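Local coordinates for glycerate 2-kinase (Pyrococcus horikoshii, PDB 1X3L), which catalyses the ATP-dependent phosphorylation of D-glycerate to 2-phosphoglycerate and can also use other nucleotides or pyrophosphate as phosphate donor, at residues Leu155-Val169 and Arg222-Pro234. Residues are numbered along the deposited sequence; the frame is centred on the assembly and turned at random.
With EDO (1,2-ethanediol), chain F.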
loop_
_atom_site.group_PDB
_atom_site.type_symbol
_atom_site.label_atom_id
_atom_site.label_comp_id
_atom_site.label_asym_id
_atom_site.label_seq_id
_atom_site.Cartn_x
_atom_site.Cartn_y
_atom_site.Cartn_z
ATOM N N LEU A 155 -0.092 7.880 24.862
ATOM C CA LEU A 155 0.724 7.330 25.936
ATOM C C LEU A 155 1.525 6.138 25.422
ATOM O O LEU A 155 2.592 5.821 25.947
ATOM C CB LEU A 155 -0.162 6.906 27.109
ATOM C CG LEU A 155 -0.921 8.038 27.805
ATOM C CD1 LEU A 155 -1.847 7.460 28.861
ATOM C CD2 LEU A 155 0.067 9.012 28.431
ATOM N N LEU A 156 1.002 5.483 24.391
ATOM C CA LEU A 156 1.682 4.335 23.807
ATOM C C LEU A 156 2.937 4.810 23.083
ATOM O O LEU A 156 4.007 4.214 23.213
ATOM C CB LEU A 156 0.752 3.604 22.836
ATOM C CG LEU A 156 -0.419 2.863 23.486
ATOM C CD1 LEU A 156 -1.347 2.324 22.418
ATOM C CD2 LEU A 156 0.111 1.733 24.348
ATOM N N LEU A 157 2.797 5.895 22.330
ATOM C CA LEU A 157 3.916 6.466 21.590
ATOM C C LEU A 157 4.894 7.139 22.551
ATOM O O LEU A 157 6.095 6.876 22.514
ATOM C CB LEU A 157 3.402 7.487 20.575
ATOM C CG LEU A 157 2.433 6.944 19.524
ATOM C CD1 LEU A 157 1.827 8.096 18.746
ATOM C CD2 LEU A 157 3.164 5.988 18.593
ATOM N N LYS A 158 4.370 8.004 23.414
ATOM C CA LYS A 158 5.194 8.712 24.387
ATOM C C LYS A 158 6.142 7.794 25.151
ATOM O O LYS A 158 7.259 8.185 25.487
ATOM C CB LYS A 158 4.310 9.454 25.392
ATOM C CG LYS A 158 4.006 10.902 25.042
ATOM C CD LYS A 158 3.290 11.584 26.201
ATOM C CE LYS A 158 3.087 13.071 25.950
ATOM N NZ LYS A 158 2.413 13.730 27.108
ATOM N N SER A 159 5.698 6.573 25.430
ATOM C CA SER A 159 6.521 5.627 26.176
ATOM C C SER A 159 7.306 4.690 25.268
ATOM O O SER A 159 7.912 3.724 25.734
ATOM C CB SER A 159 5.642 4.804 27.119
ATOM O OG SER A 159 4.704 4.039 26.384
ATOM N N GLY A 160 7.299 4.983 23.972
ATOM C CA GLY A 160 8.018 4.148 23.028
ATOM C C GLY A 160 7.508 2.723 23.031
ATOM O O GLY A 160 8.045 1.860 23.727
ATOM N N ALA A 161 6.463 2.475 22.251
ATOM C CA ALA A 161 5.879 1.143 22.166
ATOM C C ALA A 161 5.980 0.615 20.743
ATOM O O ALA A 161 5.811 1.368 19.782
ATOM C CB ALA A 161 4.426 1.190 22.603
ATOM N N LYS A 162 6.259 -0.678 20.606
ATOM C CA LYS A 162 6.369 -1.280 19.285
ATOM C C LYS A 162 5.035 -1.131 18.558
ATOM O O LYS A 162 3.972 -1.205 19.174
ATOM C CB LYS A 162 6.767 -2.754 19.406
ATOM C CG LYS A 162 8.140 -2.962 20.043
ATOM C CD LYS A 162 8.598 -4.412 19.950
ATOM C CE LYS A 162 9.960 -4.611 20.608
ATOM N NZ LYS A 162 10.481 -6.004 20.442
ATOM N N ILE A 163 5.097 -0.913 17.248
ATOM C CA ILE A 163 3.897 -0.714 16.439
ATOM C C ILE A 163 2.841 -1.822 16.510
ATOM O O ILE A 163 1.641 -1.540 16.474
ATOM C CB ILE A 163 4.276 -0.467 14.958
ATOM C CG1 ILE A 163 3.013 -0.432 14.088
ATOM C CG2 ILE A 163 5.252 -1.533 14.491
ATOM C CD1 ILE A 163 3.291 -0.171 12.624
ATOM N N HIS A 164 3.266 -3.075 16.612
ATOM C CA HIS A 164 2.298 -4.164 16.671
ATOM C C HIS A 164 1.647 -4.252 18.052
ATOM O O HIS A 164 0.530 -4.755 18.188
ATOM C CB HIS A 164 2.963 -5.496 16.304
ATOM C CG HIS A 164 3.929 -6.000 17.329
ATOM N ND1 HIS A 164 3.523 -6.575 18.515
ATOM C CD2 HIS A 164 5.283 -6.030 17.339
ATOM C CE1 HIS A 164 4.586 -6.940 19.210
ATOM N NE2 HIS A 164 5.666 -6.621 18.520
ATOM N N GLU A 165 2.348 -3.759 19.071
ATOM C CA GLU A 165 1.826 -3.769 20.436
ATOM C C GLU A 165 0.775 -2.676 20.565
ATOM O O GLU A 165 -0.149 -2.783 21.367
ATOM C CB GLU A 165 2.948 -3.524 21.451
ATOM C CG GLU A 165 4.031 -4.587 21.455
ATOM C CD GLU A 165 5.111 -4.322 22.489
ATOM O OE1 GLU A 165 5.717 -3.232 22.454
ATOM O OE2 GLU A 165 5.357 -5.205 23.336
ATOM N N ILE A 166 0.935 -1.623 19.770
ATOM C CA ILE A 166 0.007 -0.502 19.771
ATOM C C ILE A 166 -1.255 -0.915 19.031
ATOM O O ILE A 166 -2.357 -0.496 19.383
ATOM C CB ILE A 166 0.632 0.734 19.082
ATOM C CG1 ILE A 166 1.773 1.278 19.947
ATOM C CG2 ILE A 166 -0.427 1.803 18.841
ATOM C CD1 ILE A 166 2.499 2.467 19.348
ATOM N N ASN A 167 -1.078 -1.741 18.002
ATOM C CA ASN A 167 -2.192 -2.245 17.208
ATOM C C ASN A 167 -3.009 -3.207 18.063
ATOM O O ASN A 167 -4.227 -3.283 17.937
ATOM C CB ASN A 167 -1.676 -2.990 15.975
ATOM C CG ASN A 167 -0.939 -2.085 15.010
ATOM O OD1 ASN A 167 -0.802 -0.884 15.252
ATOM N ND2 ASN A 167 -0.455 -2.655 13.911
ATOM N N THR A 168 -2.325 -3.947 18.926
ATOM C CA THR A 168 -2.987 -4.901 19.808
ATOM C C THR A 168 -3.919 -4.172 20.764
ATOM O O THR A 168 -5.067 -4.577 20.961
ATOM C CB THR A 168 -1.964 -5.699 20.627
ATOM O OG1 THR A 168 -1.228 -6.559 19.750
ATOM C CG2 THR A 168 -2.661 -6.533 21.695
ATOM N N VAL A 169 -3.417 -3.095 21.358
ATOM C CA VAL A 169 -4.216 -2.315 22.283
ATOM C C VAL A 169 -5.359 -1.635 21.538
ATOM O O VAL A 169 -6.506 -1.728 21.959
ATOM C CB VAL A 169 -3.364 -1.249 23.010
ATOM C CG1 VAL A 169 -4.248 -0.394 23.904
ATOM C CG2 VAL A 169 -2.287 -1.925 23.846
ATOM N N ARG A 222 -1.107 -6.617 29.411
ATOM C CA ARG A 222 0.324 -6.836 29.628
ATOM C C ARG A 222 1.117 -5.682 29.036
ATOM O O ARG A 222 2.038 -5.156 29.663
ATOM C CB ARG A 222 0.772 -8.134 28.957
ATOM C CG ARG A 222 0.246 -9.400 29.599
ATOM C CD ARG A 222 0.448 -10.589 28.669
ATOM N NE ARG A 222 0.122 -11.863 29.305
ATOM C CZ ARG A 222 0.013 -13.013 28.648
ATOM N NH1 ARG A 222 0.197 -13.047 27.335
ATOM N NH2 ARG A 222 -0.265 -14.131 29.304
ATOM N N ILE A 223 0.747 -5.298 27.819
ATOM C CA ILE A 223 1.408 -4.214 27.104
ATOM C C ILE A 223 1.301 -2.876 27.826
ATOM O O ILE A 223 2.301 -2.175 27.989
ATOM C CB ILE A 223 0.825 -4.067 25.677
ATOM C CG1 ILE A 223 1.274 -5.249 24.811
ATOM C CG2 ILE A 223 1.258 -2.743 25.063
ATOM C CD1 ILE A 223 0.642 -5.286 23.435
ATOM N N LEU A 224 0.094 -2.515 28.250
ATOM C CA LEU A 224 -0.101 -1.251 28.949
ATOM C C LEU A 224 0.692 -1.217 30.249
ATOM O O LEU A 224 1.233 -0.179 30.626
ATOM C CB LEU A 224 -1.589 -1.019 29.236
ATOM C CG LEU A 224 -2.454 -0.716 28.009
ATOM C CD1 LEU A 224 -3.895 -0.490 28.438
ATOM C CD2 LEU A 224 -1.919 0.515 27.296
ATOM N N GLU A 225 0.764 -2.356 30.927
ATOM C CA GLU A 225 1.502 -2.447 32.179
ATOM C C GLU A 225 3.006 -2.420 31.912
ATOM O O GLU A 225 3.755 -1.715 32.591
ATOM C CB GLU A 225 1.130 -3.735 32.924
ATOM C CG GLU A 225 -0.301 -3.758 33.450
ATOM C CD GLU A 225 -0.636 -5.045 34.185
ATOM O OE1 GLU A 225 -0.562 -6.126 33.560
ATOM O OE2 GLU A 225 -0.973 -4.977 35.386
ATOM N N LEU A 226 3.438 -3.187 30.916
ATOM C CA LEU A 226 4.847 -3.259 30.552
ATOM C C LEU A 226 5.452 -1.876 30.330
ATOM O O LEU A 226 6.630 -1.653 30.604
ATOM C CB LEU A 226 5.024 -4.093 29.282
ATOM C CG LEU A 226 6.462 -4.203 28.772
ATOM C CD1 LEU A 226 7.313 -4.928 29.807
ATOM C CD2 LEU A 226 6.488 -4.941 27.442
ATOM N N TYR A 227 4.641 -0.951 29.830
ATOM C CA TYR A 227 5.104 0.405 29.569
ATOM C C TYR A 227 4.607 1.388 30.619
ATOM O O TYR A 227 4.568 2.597 30.390
ATOM C CB TYR A 227 4.658 0.836 28.172
ATOM C CG TYR A 227 5.368 0.082 27.068
ATOM C CD1 TYR A 227 4.710 -0.248 25.884
ATOM C CD2 TYR A 227 6.705 -0.295 27.205
ATOM C CE1 TYR A 227 5.367 -0.939 24.866
ATOM C CE2 TYR A 227 7.370 -0.982 26.193
ATOM C CZ TYR A 227 6.695 -1.300 25.029
ATOM O OH TYR A 227 7.349 -1.976 24.028
ATOM N N ASP A 228 4.238 0.850 31.777
ATOM C CA ASP A 228 3.745 1.641 32.901
ATOM C C ASP A 228 2.762 2.750 32.544
ATOM O O ASP A 228 2.880 3.872 33.039
ATOM C CB ASP A 228 4.924 2.233 33.677
ATOM C CG ASP A 228 5.726 1.176 34.413
ATOM O OD1 ASP A 228 5.150 0.491 35.287
ATOM O OD2 ASP A 228 6.930 1.026 34.115
ATOM N N ILE A 229 1.794 2.439 31.690
ATOM C CA ILE A 229 0.783 3.418 31.309
ATOM C C ILE A 229 -0.605 2.866 31.608
ATOM O O ILE A 229 -1.614 3.518 31.342
ATOM C CB ILE A 229 0.864 3.783 29.809
ATOM C CG1 ILE A 229 0.820 2.516 28.958
ATOM C CG2 ILE A 229 2.128 4.587 29.537
ATOM C CD1 ILE A 229 0.806 2.791 27.471
ATOM N N TRP A 230 -0.642 1.661 32.171
ATOM C CA TRP A 230 -1.898 1.004 32.518
ATOM C C TRP A 230 -2.735 1.884 33.440
ATOM O O TRP A 230 -3.956 1.963 33.297
ATOM C CB TRP A 230 -1.616 -0.344 33.192
ATOM C CG TRP A 230 -2.836 -1.020 33.761
ATOM C CD1 TRP A 230 -3.116 -1.228 35.082
ATOM C CD2 TRP A 230 -3.940 -1.565 33.027
ATOM N NE1 TRP A 230 -4.325 -1.866 35.217
ATOM C CE2 TRP A 230 -4.853 -2.086 33.972
ATOM C CE3 TRP A 230 -4.249 -1.664 31.663
ATOM C CZ2 TRP A 230 -6.057 -2.698 33.597
ATOM C CZ3 TRP A 230 -5.446 -2.273 31.290
ATOM C CH2 TRP A 230 -6.334 -2.781 32.256
ATOM N N GLU A 231 -2.074 2.547 34.383
ATOM C CA GLU A 231 -2.765 3.422 35.322
ATOM C C GLU A 231 -2.906 4.828 34.745
ATOM O O GLU A 231 -3.702 5.630 35.232
ATOM C CB GLU A 231 -2.003 3.490 36.650
ATOM C CG GLU A 231 -1.885 2.160 37.386
ATOM C CD GLU A 231 -3.220 1.640 37.895
ATOM O OE1 GLU A 231 -3.250 0.521 38.454
ATOM O OE2 GLU A 231 -4.239 2.346 37.740
ATOM N N LYS A 232 -2.137 5.118 33.701
ATOM C CA LYS A 232 -2.177 6.435 33.079
ATOM C C LYS A 232 -3.292 6.592 32.049
ATOM O O LYS A 232 -3.770 7.701 31.813
ATOM C CB LYS A 232 -0.825 6.754 32.434
ATOM C CG LYS A 232 0.326 6.886 33.427
ATOM C CD LYS A 232 1.612 7.309 32.720
ATOM C CE LYS A 232 2.756 7.544 33.700
ATOM N NZ LYS A 232 3.177 6.299 34.404
ATOM N N VAL A 233 -3.707 5.489 31.433
ATOM C CA VAL A 233 -4.775 5.545 30.437
ATOM C C VAL A 233 -6.096 5.847 31.134
ATOM O O VAL A 233 -6.251 5.570 32.321
ATOM C CB VAL A 233 -4.918 4.206 29.683
ATOM C CG1 VAL A 233 -3.618 3.868 28.979
ATOM C CG2 VAL A 233 -5.309 3.099 30.653
ATOM N N PRO A 234 -7.067 6.421 30.406
ATOM C CA PRO A 234 -8.356 6.729 31.030
ATOM C C PRO A 234 -9.000 5.501 31.672
ATOM O O PRO A 234 -8.727 4.362 31.285
ATOM C CB PRO A 234 -9.179 7.291 29.870
ATOM C CG PRO A 234 -8.567 6.643 28.666
ATOM C CD PRO A 234 -7.096 6.728 28.967
HETATM C C1 EDO F . -4.012 -4.199 37.987
HETATM O O1 EDO F . -4.130 -5.538 37.488
HETATM C C2 EDO F . -5.392 -3.545 38.060
HETATM O O2 EDO F . -5.278 -2.211 38.565
#
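With CG of Tyr227 opposite the carbonyl carbon (chi1 -69°) and the side chain of Glu165 extended, the phenol and the carboxylate meet where the turn between helices 146-158 and 163-171 lies against the C-terminal end of helix 217-226. That end is a Schellman motif: Asp228 takes positive phi, Ile229 N bonds back to Leu224 O, and Tyr227 is the first residue to leave the helix. Tyr227 OH donates to the syn lone pair of Glu165 OE1 at 2.6 Å, with the carboxylate plane 84° from the ring. The same oxygen takes Lys162 N, at the N-cap position of helix 163-171, on its anti side, so two donors grip it and hold the carboxylate in place. Gly160 O sits over one face of the ring, offset toward the rim, while the methyl of Ala161 comes in obliquely, its CB 3.2 Å from Tyr227 CE1. A phenylalanine in place of Tyr227 would probably leave Glu165 OE1 with Lys162 N alone of its two donors here, and the carboxylate freer to turn. One turn earlier in helix 217-226, Ile223 sets CD1 against the first turns of helix 163-171, 3.5 Å from Glu165 CB and also against Thr168, and its CG2 meets Val169 CG2 at 3.8 Å. Leu224, packed on Ile241 of helix 235-246 as well, reaches Leu156 with CD2. Beyond the helix end, Leu155 rests CD1 against Lys232 O and Val233 CG1. Ile229 has CG1 between its backbone N and carbonyl carbon (chi1 53°), which sends CD1 across Leu156 at about a right angle, tightly packed at 3.4 Å from Leu156 CD2.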